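PDB 3IIB: peptidase M28 from Shewanella amazonensis SB2B, which probably acts as a two-zinc metallopeptidase of the M28 family, cleaving dipeptides or C-terminal residues from peptides, likely as a homodimer. Local coordinates for residues Ser330-Gly335 / Leu390-Ser395; Ala267-Ala272 / Tyr400-Asn405; Gly97-Pro102 / Met187-Gly192; Val167-Arg172 / Ile196-Ile201. All blocks are in the same frame, centred on the assembly; numbering follows the deposited sequence.

Contact 1: residues Ser330-Gly335 / Leu390-Ser395; sequences SDFGAG and LRQDGS. With ZN (zinc ion), chain C.
CG of Q392 stands anti to its carbonyl carbon (chi1 -66°) and the chain beyond it is extended, which carries the amide from the end of strand 387-392 into the bend of 330-335. F332, with CG anti to the backbone N (chi1 -161°), runs past it in the opposite direction, its ring plane 81° from the amide. Glutamine suits the place because one flat group can answer both donors and acceptors of a curled backbone. Q392 NE2 gives one hydrogen to G333 O at 2.8 Å, from above that carbonyl's plane, and the other to a lone pair of G335 O at 3.2 Å. Q392 OE1 accepts a weak bond from F332 N (2.9 Å) and one from a water that D331 N also holds. Glycines allow the close approach: G394 CA lies over a face of the F332 ring, 4.0 Å from its centroid, and a CB on G335 would strike D393 O. The bend thus gripped presents D331, which chelates a zinc ion through OD1 (2.1 Å) and OD2 (2.3 Å). The bend 330-335 follows strand 324-329 and precedes strand 337-343, with S330 and A334 against helix 267-285, while N419 of helix 413-432 also bonds to G335 O.

Contact 2: residues Ala267-Ala272 / Tyr400-Asn405; sequences AIDDGA and YHHTPN. With ZN (zinc ion), chain B; ZN (zinc ion), chain C.
One carboxylate spans two metals here: D269 holds one zinc through OD1 at 2.1 Å and the other through OD2 at 2.0 Å, and lies within 2° of the plane of the H402 ring, whose NE2 binds the OD2-side zinc at 2.3 Å. D269 OD2 thus meets the ring at its edge. Its CG is anti to the backbone N (chi1 -169°), which brings the carboxylate to the ions. A cis peptide joins D269 to D270, as in other two-zinc M28 enzymes. Water 4 bridges the metals, consistent with the hydrolytic water of this family; E304 completes the site shared with H402, and H257 and D331 complete the other. H402 ND1 is held by T184 O, which fixes the ring's rotation. H401 is second shell: its NE2 lies 2.8 Å from zinc-bound water 5, and its CE1 sits 3.2 Å above the centre of the H402 ring. With an alanine in place of H401, water 5 would probably lose its imidazole partner and H402 the flat neighbour that limits its tilt. A type II turn from Y400 to T403 displays both histidines, tied by T403 OG1 giving its hydrogen to Y400 O at 2.7 Å. Next to the metal site along the helix, I268 CD1 packs on Y400 CB at 4.0 Å, near the ring's edge. D269 stands at the start of helix 267-285, where D406 accepts from the backbone N of I268 and D269; the loop 400-405 leads on to helix 413-432 and, through N405, touches R180 of the second subunit.

Contact 3: residues Gly97-Pro102 / Met187-Gly192; sequences GSIATP and MRYEEG
The Y189 ring points its hydroxyl end at the backbone of 97-102, meeting I99 N edge-on in the ring plane, while the I99 side chain crosses it at about a right angle. I99 N donates to Y189 OH at 3.0 Å, nearly straight at 164°, and the same hydroxyl gives its own proton to I196 O, so tyrosine serves as donor and acceptor at once. CG2 of I99 rests against Y189 CE2 at 3.9 Å; with CG1 placed between N and the carbonyl carbon (chi1 63°), I99 CG1 comes 3.6 Å from Y189 OH. M187, present as selenomethionine, lays its CE 3.4 Å above one face of the Y189 ring, offset toward the rim. G97 O approaches CE2 of the same ring at 3.5 Å, and G97 has backbone angles (phi 94°) at which a side chain would jam against the preceding carbonyl. S98 turns OG back to a lone pair of I99 O at 2.8 Å, and S98 OG accepts from A198 N. A phenylalanine in place of Y189 would probably leave I99 N without its acceptor and I196 O without its donor. The contact joins the loop after strand 88-94 to the loop after strand 168-172; A158 of helix 145-163 packs on M187 and Y189, and S98 is backed by L225 of strand 220-242.

Contact 4: residues Val167-Arg172 / Ile196-Ile201; sequences VGIIIR and IPAAAI
I169 and I171 each bond through both N and O to residues flanking their partners A198 and A200, as in any parallel pair. I169 N donates to P197 O and A199 N returns a bond to I169 O, both at 3.0 Å; I171 N reaches A199 O at 2.9 Å and I201 N meets I171 O at 2.8 Å. Between these rungs run CA-H...O contacts, such as I170 CA to A199 O at 3.2 Å. G168 N, buried at the start of the strand, has no partner in the model.

The short axes diverge by 26°, an ordinary sheet twist. Strand 168-172 also pairs in parallel with strand 131-134, and strand 198-201 turns to an antiparallel neighbour, strand 88-94, so the contact marks where the parallel part of the mixed sheet changes direction.

Apolar contacts occupy both faces. On one, I169 CG2 touches A198 CB at 3.5 Å and I171 CG1 lies 3.8 Å from A200 CB; bulky isoleucines beside small alanines let helix 145-163 sit close, through A158 on both I169 and A198. On the other, the end methyls CD1 of I170 and CD1 of I201 lie beside each other at 4.1 Å as the chains cross at a slant, each CG1 set between N and the carbonyl carbon (chi1 48° and 67°), and I209 of helix 203-213 covers both. I196 folds its CD1 against the backbone of G168.

Polar contacts gather at R172, on the face of I170 and I201: NE and NH2 form salt bridges with D135 and D207, and NH1 hydrogen-bonds N203.

Contacts 1 and 2 share one zinc and two of its waters, their centres 12 Å apart; 330-335 and 390-395 both fall between 267-272 and 400-405 in sequence. Together they bring helix 267-285 and the loops near strand 387-392 around the metal pair. Contacts 3 and 4 lie earlier in the chain and interleave, 187-192 falling between 167-172 and 196-201; their centres are 10 Å apart. Contact 4 is part of the mixed sheet, and contact 3 joins loops beside it, the two held together by side-chain to backbone hydrogen bonds. One sheet, continuous through long strand 220-242, runs from the metal region to contacts 3 and 4, whose nearest atoms lie about 9 and 8 Å from contact 2.

Contact 1: residues Ser330-Gly335 / Leu390-Ser395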
loop_
_atom_site.group_PDB
_atom_site.type_symbol
_atom_site.label_atom_id
_atom_site.label_comp_id
_atom_site.label_asym_id
_atom_site.label_seq_id
_atom_site.Cartn_x
_atom_site.Cartn_y
_atom_site.Cartn_z
ATOM N N SER A 330 12.008 19.844 12.216
ATOM C CA SER A 330 11.270 18.572 12.246
ATOM C C SER A 330 11.004 18.152 10.787
ATOM O O SER A 330 10.195 18.782 10.084
ATOM C CB SER A 330 9.960 18.733 12.968
ATOM O OG SER A 330 9.252 17.485 13.126
ATOM N N ASP A 331 11.667 17.093 10.352
ATOM C CA ASP A 331 11.449 16.535 8.991
ATOM C C ASP A 331 11.854 15.056 8.975
ATOM O O ASP A 331 12.653 14.630 8.157
ATOM C CB ASP A 331 12.238 17.286 7.939
ATOM C CG ASP A 331 11.915 16.808 6.544
ATOM O OD1 ASP A 331 10.770 16.390 6.340
ATOM O OD2 ASP A 331 12.765 16.885 5.657
ATOM N N PHE A 332 11.277 14.301 9.886
ATOM C CA PHE A 332 11.398 12.840 9.866
ATOM C C PHE A 332 10.085 12.223 10.333
ATOM O O PHE A 332 10.061 11.275 11.117
ATOM C CB PHE A 332 12.618 12.425 10.676
ATOM C CG PHE A 332 13.121 11.045 10.375
ATOM C CD1 PHE A 332 12.903 10.435 9.150
ATOM C CD2 PHE A 332 13.853 10.348 11.333
ATOM C CE1 PHE A 332 13.385 9.195 8.906
ATOM C CE2 PHE A 332 14.377 9.088 11.055
ATOM C CZ PHE A 332 14.130 8.505 9.853
ATOM N N GLY A 333 8.990 12.761 9.795
ATOM C CA GLY A 333 7.640 12.229 10.016
ATOM C C GLY A 333 7.074 12.608 11.359
ATOM O O GLY A 333 7.286 13.726 11.817
ATOM N N ALA A 334 6.310 11.684 11.950
ATOM C CA ALA A 334 5.567 11.924 13.203
ATOM C C ALA A 334 5.979 10.994 14.325
ATOM O O ALA A 334 5.404 11.078 15.405
ATOM C CB ALA A 334 4.056 11.818 12.976
ATOM N N GLY A 335 6.996 10.150 14.090
ATOM C CA GLY A 335 7.463 9.223 15.127
ATOM C C GLY A 335 8.027 9.961 16.328
ATOM O O GLY A 335 8.563 11.042 16.176
ATOM N N LEU A 390 16.654 16.812 16.813
ATOM C CA LEU A 390 15.726 16.184 17.719
ATOM C C LEU A 390 15.312 14.893 17.001
ATOM O O LEU A 390 14.509 14.893 16.047
ATOM C CB LEU A 390 14.552 17.131 18.003
ATOM C CG LEU A 390 14.936 18.360 18.855
ATOM C CD1 LEU A 390 15.357 19.520 17.929
ATOM C CD2 LEU A 390 13.804 18.824 19.735
ATOM N N ARG A 391 15.900 13.798 17.454
ATOM C CA ARG A 391 15.908 12.558 16.673
ATOM C C ARG A 391 14.559 11.864 16.801
ATOM O O ARG A 391 14.188 11.465 17.888
ATOM C CB ARG A 391 16.984 11.638 17.206
ATOM C CG ARG A 391 18.414 12.204 17.128
ATOM C CD ARG A 391 18.876 12.406 15.699
ATOM N NE ARG A 391 20.280 12.830 15.633
ATOM C CZ ARG A 391 20.917 13.195 14.521
ATOM N NH1 ARG A 391 20.280 13.218 13.341
ATOM N NH2 ARG A 391 22.201 13.553 14.586
ATOM N N GLN A 392 13.868 11.675 15.669
ATOM C CA GLN A 392 12.600 10.958 15.625
ATOM C C GLN A 392 12.806 9.505 15.275
ATOM O O GLN A 392 13.698 9.197 14.496
ATOM C CB GLN A 392 11.700 11.548 14.553
ATOM C CG GLN A 392 11.236 12.972 14.837
ATOM C CD GLN A 392 10.330 13.475 13.780
ATOM O OE1 GLN A 392 10.772 14.030 12.736
ATOM N NE2 GLN A 392 9.043 13.266 13.991
ATOM N N ASP A 393 11.941 8.650 15.819
ATOM C CA ASP A 393 11.869 7.238 15.422
ATOM C C ASP A 393 11.243 7.144 14.028
ATOM O O ASP A 393 10.038 7.379 13.845
ATOM C CB ASP A 393 11.078 6.408 16.427
ATOM C CG ASP A 393 11.086 4.908 16.106
ATOM O OD1 ASP A 393 11.148 4.499 14.929
ATOM O OD2 ASP A 393 11.039 4.124 17.068
ATOM N N GLY A 394 12.078 6.840 13.039
ATOM C CA GLY A 394 11.604 6.708 11.678
ATOM C C GLY A 394 11.567 5.279 11.169
ATOM O O GLY A 394 11.728 5.031 9.937
ATOM N N SER A 395 11.393 4.319 12.068
ATOM C CA SER A 395 11.400 2.895 11.638
ATOM C C SER A 395 10.403 2.613 10.519
ATOM O O SER A 395 10.695 1.802 9.647
ATOM C CB SER A 395 11.076 1.960 12.797
ATOM O OG SER A 395 12.103 2.027 13.764
HETATM ZN ZN ZN C . 11.125 16.015 4.256
HETATM O O HOH W 1 13.031 15.411 12.482
HETATM O O HOH W 2 12.237 14.005 4.877
HETATM O O HOH W 3 8.879 9.120 12.006
HETATM O O HOH W 4 11.923 15.782 2.496
#

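Contact 2: residues Ala267-Ala272 / Tyr400-Asn405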
loop_
_atom_site.group_PDB
_atom_site.type_symbol
_atom_site.label_atom_id
_atom_site.label_comp_id
_atom_site.label_asym_id
_atom_site.label_seq_id
_atom_site.Cartn_x
_atom_site.Cartn_y
_atom_site.Cartn_z
ATOM N N ALA A 267 1.614 14.018 4.055
ATOM C CA ALA A 267 1.251 14.012 5.447
ATOM C C ALA A 267 2.472 13.849 6.342
ATOM O O ALA A 267 2.649 14.630 7.281
ATOM C CB ALA A 267 0.192 12.916 5.769
ATOM N N ILE A 268 3.309 12.841 6.125
ATOM C CA ILE A 268 4.422 12.701 7.041
ATOM C C ILE A 268 5.638 13.452 6.537
ATOM O O ILE A 268 6.519 13.825 7.324
ATOM C CB ILE A 268 4.721 11.198 7.380
ATOM C CG1 ILE A 268 5.369 10.499 6.205
ATOM C CG2 ILE A 268 3.422 10.469 7.851
ATOM C CD1 ILE A 268 5.738 9.044 6.465
ATOM N N ASP A 269 5.697 13.675 5.213
ATOM C CA ASP A 269 6.787 14.428 4.629
ATOM C C ASP A 269 6.219 15.649 3.890
ATOM O O ASP A 269 5.937 15.563 2.680
ATOM C CB ASP A 269 7.559 13.561 3.643
ATOM C CG ASP A 269 8.856 14.200 3.207
ATOM O OD1 ASP A 269 9.257 15.218 3.819
ATOM O OD2 ASP A 269 9.481 13.707 2.239
ATOM N N ASP A 270 6.046 16.774 4.564
ATOM C CA ASP A 270 6.382 16.992 5.956
ATOM C C ASP A 270 5.264 17.777 6.641
ATOM O O ASP A 270 5.494 18.683 7.458
ATOM C CB ASP A 270 7.741 17.731 6.029
ATOM C CG ASP A 270 8.276 17.863 7.439
ATOM O OD1 ASP A 270 7.981 16.970 8.291
ATOM O OD2 ASP A 270 9.015 18.883 7.694
ATOM N N GLY A 271 4.017 17.399 6.348
ATOM C CA GLY A 271 2.887 17.985 7.021
ATOM C C GLY A 271 2.984 17.799 8.527
ATOM O O GLY A 271 2.612 18.689 9.305
ATOM N N ALA A 272 3.471 16.654 8.966
ATOM C CA ALA A 272 3.647 16.417 10.380
ATOM C C ALA A 272 4.591 17.452 10.999
ATOM O O ALA A 272 4.329 17.965 12.058
ATOM C CB ALA A 272 4.191 15.013 10.584
ATOM N N TYR A 400 6.288 4.868 3.691
ATOM C CA TYR A 400 5.310 5.781 3.089
ATOM C C TYR A 400 5.903 6.997 2.427
ATOM O O TYR A 400 5.270 7.559 1.526
ATOM C CB TYR A 400 4.261 6.223 4.121
ATOM C CG TYR A 400 3.827 5.130 5.052
ATOM C CD1 TYR A 400 3.129 4.024 4.579
ATOM C CD2 TYR A 400 4.088 5.213 6.414
ATOM C CE1 TYR A 400 2.725 3.013 5.445
ATOM C CE2 TYR A 400 3.703 4.207 7.268
ATOM C CZ TYR A 400 3.015 3.118 6.781
ATOM O OH TYR A 400 2.610 2.130 7.644
ATOM N N HIS A 401 7.102 7.411 2.870
ATOM C CA HIS A 401 7.840 8.552 2.328
ATOM C C HIS A 401 7.837 8.519 0.821
ATOM O O HIS A 401 8.229 7.550 0.267
ATOM C CB HIS A 401 9.260 8.446 2.878
ATOM C CG HIS A 401 10.270 9.362 2.274
ATOM N ND1 HIS A 401 11.128 8.953 1.268
ATOM C CD2 HIS A 401 10.658 10.616 2.615
ATOM C CE1 HIS A 401 11.957 9.941 0.990
ATOM N NE2 HIS A 401 11.721 10.943 1.821
ATOM N N HIS A 402 7.393 9.606 0.180
ATOM C CA HIS A 402 7.481 9.774 -1.258
ATOM C C HIS A 402 6.633 8.811 -2.084
ATOM O O HIS A 402 6.881 8.624 -3.321
ATOM C CB HIS A 402 8.942 9.761 -1.718
ATOM C CG HIS A 402 9.732 10.963 -1.305
ATOM N ND1 HIS A 402 10.954 11.285 -1.890
ATOM C CD2 HIS A 402 9.529 11.884 -0.327
ATOM C CE1 HIS A 402 11.431 12.378 -1.310
ATOM N NE2 HIS A 402 10.586 12.764 -0.371
ATOM N N THR A 403 5.612 8.234 -1.441
ATOM C CA THR A 403 4.605 7.416 -2.126
ATOM C C THR A 403 3.238 8.055 -2.147
ATOM O O THR A 403 2.964 8.995 -1.364
ATOM C CB THR A 403 4.432 6.037 -1.436
ATOM O OG1 THR A 403 3.731 6.223 -0.188
ATOM C CG2 THR A 403 5.814 5.350 -1.234
ATOM N N PRO A 404 2.320 7.502 -2.964
ATOM C CA PRO A 404 0.905 7.885 -2.811
ATOM C C PRO A 404 0.274 7.523 -1.474
ATOM O O PRO A 404 -0.842 7.950 -1.209
ATOM C CB PRO A 404 0.195 7.139 -3.951
ATOM C CG PRO A 404 1.326 6.819 -4.961
ATOM C CD PRO A 404 2.540 6.617 -4.133
ATOM N N ASN A 405 0.966 6.697 -0.689
ATOM C CA ASN A 405 0.512 6.272 0.601
ATOM C C ASN A 405 0.914 7.229 1.721
ATOM O O ASN A 405 0.584 6.974 2.874
ATOM C CB ASN A 405 1.060 4.877 0.882
ATOM C CG ASN A 405 0.078 3.970 1.570
ATOM O OD1 ASN A 405 -1.120 4.261 1.683
ATOM N ND2 ASN A 405 0.590 2.812 2.039
HETATM ZN ZN ZN B . 11.000 14.443 1.116
HETATM ZN ZN ZN C . 11.125 16.015 4.256
HETATM O O HOH W 5 12.829 13.494 1.671
HETATM O O HOH W 4 11.923 15.782 2.496
HETATM O O HOH W 2 12.237 14.005 4.877
#

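Contact 3: residues Gly97-Pro102 / Met187-Gly192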
loop_
_atom_site.group_PDB
_atom_site.type_symbol
_atom_site.label_atom_id
_atom_site.label_comp_id
_atom_site.label_asym_id
_atom_site.label_seq_id
_atom_site.Cartn_x
_atom_site.Cartn_y
_atom_site.Cartn_z
ATOM N N GLY A 97 11.938 15.261 -11.752
ATOM C CA GLY A 97 12.775 15.898 -12.739
ATOM C C GLY A 97 13.072 15.066 -13.979
ATOM O O GLY A 97 13.683 15.597 -14.910
ATOM N N SER A 98 12.604 13.816 -14.041
ATOM C CA SER A 98 12.859 12.982 -15.221
ATOM C C SER A 98 12.336 13.653 -16.475
ATOM O O SER A 98 11.231 14.222 -16.495
ATOM C CB SER A 98 12.174 11.599 -15.105
ATOM O OG SER A 98 12.506 10.807 -16.231
ATOM N N ILE A 99 13.078 13.513 -17.561
ATOM C CA ILE A 99 12.556 13.810 -18.865
ATOM C C ILE A 99 11.530 12.727 -19.239
ATOM O O ILE A 99 11.496 11.646 -18.660
ATOM C CB ILE A 99 13.687 13.869 -19.954
ATOM C CG1 ILE A 99 14.395 12.515 -20.132
ATOM C CG2 ILE A 99 14.723 14.956 -19.587
ATOM C CD1 ILE A 99 15.190 12.407 -21.478
ATOM N N ALA A 100 10.718 13.041 -20.232
ATOM C CA ALA A 100 9.748 12.104 -20.780
ATOM C C ALA A 100 10.486 11.075 -21.623
ATOM O O ALA A 100 11.582 11.356 -22.150
ATOM C CB ALA A 100 8.688 12.851 -21.663
ATOM N N THR A 101 9.854 9.924 -21.805
ATOM C CA THR A 101 10.334 8.894 -22.764
ATOM C C THR A 101 10.056 9.372 -24.169
ATOM O O THR A 101 9.212 10.242 -24.332
ATOM C CB THR A 101 9.648 7.573 -22.511
ATOM O OG1 THR A 101 8.232 7.791 -22.410
ATOM C CG2 THR A 101 10.184 6.947 -21.199
ATOM N N PRO A 102 10.794 8.837 -25.171
ATOM C CA PRO A 102 10.598 9.177 -26.571
ATOM C C PRO A 102 9.154 9.031 -27.018
ATOM O O PRO A 102 8.439 8.176 -26.521
ATOM C CB PRO A 102 11.460 8.155 -27.314
ATOM C CG PRO A 102 12.442 7.710 -26.370
ATOM C CD PRO A 102 11.857 7.824 -25.013
HETATM N N MSE A 187 15.938 13.710 -8.487
HETATM C CA MSE A 187 17.158 13.244 -9.113
HETATM C C MSE A 187 17.747 14.415 -9.886
HETATM O O MSE A 187 17.059 15.440 -10.129
HETATM C CB MSE A 187 16.865 12.106 -10.027
HETATM C CG MSE A 187 15.858 12.452 -11.007
HETATM SE SE MSE A 187 16.260 11.746 -12.735
HETATM C CE MSE A 187 17.859 12.402 -13.002
ATOM N N ARG A 188 19.038 14.315 -10.180
ATOM C CA ARG A 188 19.740 15.384 -10.888
ATOM C C ARG A 188 20.440 14.803 -12.103
ATOM O O ARG A 188 21.208 13.869 -11.971
ATOM C CB ARG A 188 20.820 16.038 -10.005
ATOM C CG ARG A 188 20.409 16.451 -8.618
ATOM C CD ARG A 188 21.126 17.710 -8.158
ATOM N NE ARG A 188 20.453 18.902 -8.680
ATOM C CZ ARG A 188 19.606 19.681 -7.998
ATOM N NH1 ARG A 188 19.309 19.445 -6.718
ATOM N NH2 ARG A 188 19.051 20.726 -8.605
ATOM N N TYR A 189 20.199 15.403 -13.256
ATOM C CA TYR A 189 21.014 15.163 -14.417
ATOM C C TYR A 189 22.316 15.965 -14.257
ATOM O O TYR A 189 22.421 16.823 -13.387
ATOM C CB TYR A 189 20.270 15.596 -15.677
ATOM C CG TYR A 189 19.066 14.734 -15.965
ATOM C CD1 TYR A 189 19.203 13.368 -16.189
ATOM C CD2 TYR A 189 17.791 15.283 -16.005
ATOM C CE1 TYR A 189 18.090 12.558 -16.459
ATOM C CE2 TYR A 189 16.682 14.489 -16.266
ATOM C CZ TYR A 189 16.843 13.138 -16.532
ATOM O OH TYR A 189 15.729 12.408 -16.793
ATOM N N GLU A 190 23.301 15.633 -15.070
ATOM C CA GLU A 190 24.585 16.280 -15.068
ATOM C C GLU A 190 24.803 16.882 -16.444
ATOM O O GLU A 190 24.666 16.213 -17.490
ATOM C CB GLU A 190 25.679 15.265 -14.754
ATOM C CG GLU A 190 27.051 15.857 -14.649
ATOM C CD GLU A 190 28.085 14.836 -14.213
ATOM O OE1 GLU A 190 27.866 14.177 -13.178
ATOM O OE2 GLU A 190 29.133 14.717 -14.893
ATOM N N GLU A 191 25.115 18.170 -16.437
ATOM C CA GLU A 191 25.454 18.873 -17.657
ATOM C C GLU A 191 26.644 18.125 -18.255
ATOM O O GLU A 191 27.679 17.910 -17.566
ATOM C CB GLU A 191 25.822 20.345 -17.392
ATOM C CG GLU A 191 24.821 21.165 -16.554
ATOM C CD GLU A 191 23.637 21.677 -17.349
ATOM O OE1 GLU A 191 23.165 20.949 -18.251
ATOM O OE2 GLU A 191 23.175 22.811 -17.062
ATOM N N GLY A 192 26.506 17.753 -19.517
ATOM C CA GLY A 192 27.535 17.017 -20.248
ATOM C C GLY A 192 27.122 15.585 -20.538
ATOM O O GLY A 192 27.640 14.943 -21.467
#

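Contact 4: residues Val167-Arg172 / Ile196-Ile201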
loop_
_atom_site.group_PDB
_atom_site.type_symbol
_atom_site.label_atom_id
_atom_site.label_comp_id
_atom_site.label_asym_id
_atom_site.label_seq_id
_atom_site.Cartn_x
_atom_site.Cartn_y
_atom_site.Cartn_z
ATOM N N VAL A 167 19.629 3.847 -22.213
ATOM C CA VAL A 167 18.613 4.717 -22.770
ATOM C C VAL A 167 17.559 5.034 -21.719
ATOM O O VAL A 167 16.622 5.773 -22.005
ATOM C CB VAL A 167 17.956 4.087 -24.005
ATOM C CG1 VAL A 167 18.945 4.036 -25.136
ATOM C CG2 VAL A 167 17.402 2.668 -23.705
ATOM N N GLY A 168 17.705 4.442 -20.532
ATOM C CA GLY A 168 16.799 4.671 -19.418
ATOM C C GLY A 168 17.268 3.992 -18.153
ATOM O O GLY A 168 18.157 3.148 -18.195
ATOM N N ILE A 169 16.637 4.332 -17.015
ATOM C CA ILE A 169 16.918 3.639 -15.776
ATOM C C ILE A 169 15.613 3.398 -15.029
ATOM O O ILE A 169 14.703 4.246 -15.015
ATOM C CB ILE A 169 17.920 4.377 -14.911
ATOM C CG1 ILE A 169 18.177 3.643 -13.602
ATOM C CG2 ILE A 169 17.473 5.834 -14.589
ATOM C CD1 ILE A 169 19.394 4.222 -12.854
ATOM N N ILE A 170 15.493 2.183 -14.481
ATOM C CA ILE A 170 14.514 1.927 -13.437
ATOM C C ILE A 170 15.252 1.559 -12.175
ATOM O O ILE A 170 16.270 0.868 -12.230
ATOM C CB ILE A 170 13.498 0.796 -13.791
ATOM C CG1 ILE A 170 14.199 -0.439 -14.324
ATOM C CG2 ILE A 170 12.416 1.320 -14.826
ATOM C CD1 ILE A 170 13.312 -1.770 -14.285
ATOM N N ILE A 171 14.708 1.982 -11.038
ATOM C CA ILE A 171 15.257 1.588 -9.754
ATOM C C ILE A 171 14.208 0.894 -8.879
ATOM O O ILE A 171 13.006 1.185 -8.950
ATOM C CB ILE A 171 15.897 2.784 -8.973
ATOM C CG1 ILE A 171 14.846 3.783 -8.445
ATOM C CG2 ILE A 171 17.033 3.416 -9.800
ATOM C CD1 ILE A 171 15.458 4.868 -7.510
ATOM N N ARG A 172 14.665 -0.024 -8.043
ATOM C CA ARG A 172 13.862 -0.416 -6.906
ATOM C C ARG A 172 13.659 0.801 -6.022
ATOM O O ARG A 172 14.621 1.450 -5.597
ATOM C CB ARG A 172 14.541 -1.506 -6.077
ATOM C CG ARG A 172 13.768 -1.915 -4.797
ATOM C CD ARG A 172 14.561 -2.935 -3.964
ATOM N NE ARG A 172 14.641 -4.239 -4.609
ATOM C CZ ARG A 172 13.745 -5.216 -4.459
ATOM N NH1 ARG A 172 12.676 -5.064 -3.641
ATOM N NH2 ARG A 172 13.920 -6.366 -5.103
ATOM N N ILE A 196 18.388 10.920 -19.550
ATOM C CA ILE A 196 17.569 9.782 -19.933
ATOM C C ILE A 196 16.350 9.642 -18.976
ATOM O O ILE A 196 16.420 10.066 -17.825
ATOM C CB ILE A 196 18.405 8.459 -19.986
ATOM C CG1 ILE A 196 18.976 8.148 -18.600
ATOM C CG2 ILE A 196 19.461 8.518 -21.160
ATOM C CD1 ILE A 196 19.606 6.713 -18.455
ATOM N N PRO A 197 15.246 9.046 -19.459
ATOM C CA PRO A 197 14.098 8.766 -18.595
ATOM C C PRO A 197 14.478 7.896 -17.403
ATOM O O PRO A 197 15.262 6.962 -17.536
ATOM C CB PRO A 197 13.126 8.033 -19.505
ATOM C CG PRO A 197 13.555 8.302 -20.851
ATOM C CD PRO A 197 15.026 8.531 -20.819
ATOM N N ALA A 198 13.893 8.202 -16.253
ATOM C CA ALA A 198 14.299 7.622 -14.980
ATOM C C ALA A 198 13.044 7.426 -14.127
ATOM O O ALA A 198 12.319 8.386 -13.909
ATOM C CB ALA A 198 15.261 8.569 -14.244
ATOM N N ALA A 199 12.817 6.195 -13.652
ATOM C CA ALA A 199 11.632 5.835 -12.907
ATOM C C ALA A 199 11.986 4.889 -11.777
ATOM O O ALA A 199 13.007 4.208 -11.825
ATOM C CB ALA A 199 10.625 5.181 -13.831
ATOM N N ALA A 200 11.140 4.888 -10.760
ATOM C CA ALA A 200 11.185 3.910 -9.666
ATOM C C ALA A 200 10.006 2.953 -9.808
ATOM O O ALA A 200 8.896 3.367 -10.172
ATOM C CB ALA A 200 11.126 4.615 -8.316
ATOM N N ILE A 201 10.259 1.673 -9.515
ATOM C CA ILE A 201 9.217 0.665 -9.505
ATOM C C ILE A 201 9.014 0.207 -8.077
ATOM O O ILE A 201 9.876 0.437 -7.212
ATOM C CB ILE A 201 9.491 -0.515 -10.450
ATOM C CG1 ILE A 201 10.702 -1.364 -9.977
ATOM C CG2 ILE A 201 9.646 -0.023 -11.882
ATOM C CD1 ILE A 201 11.114 -2.506 -10.940
#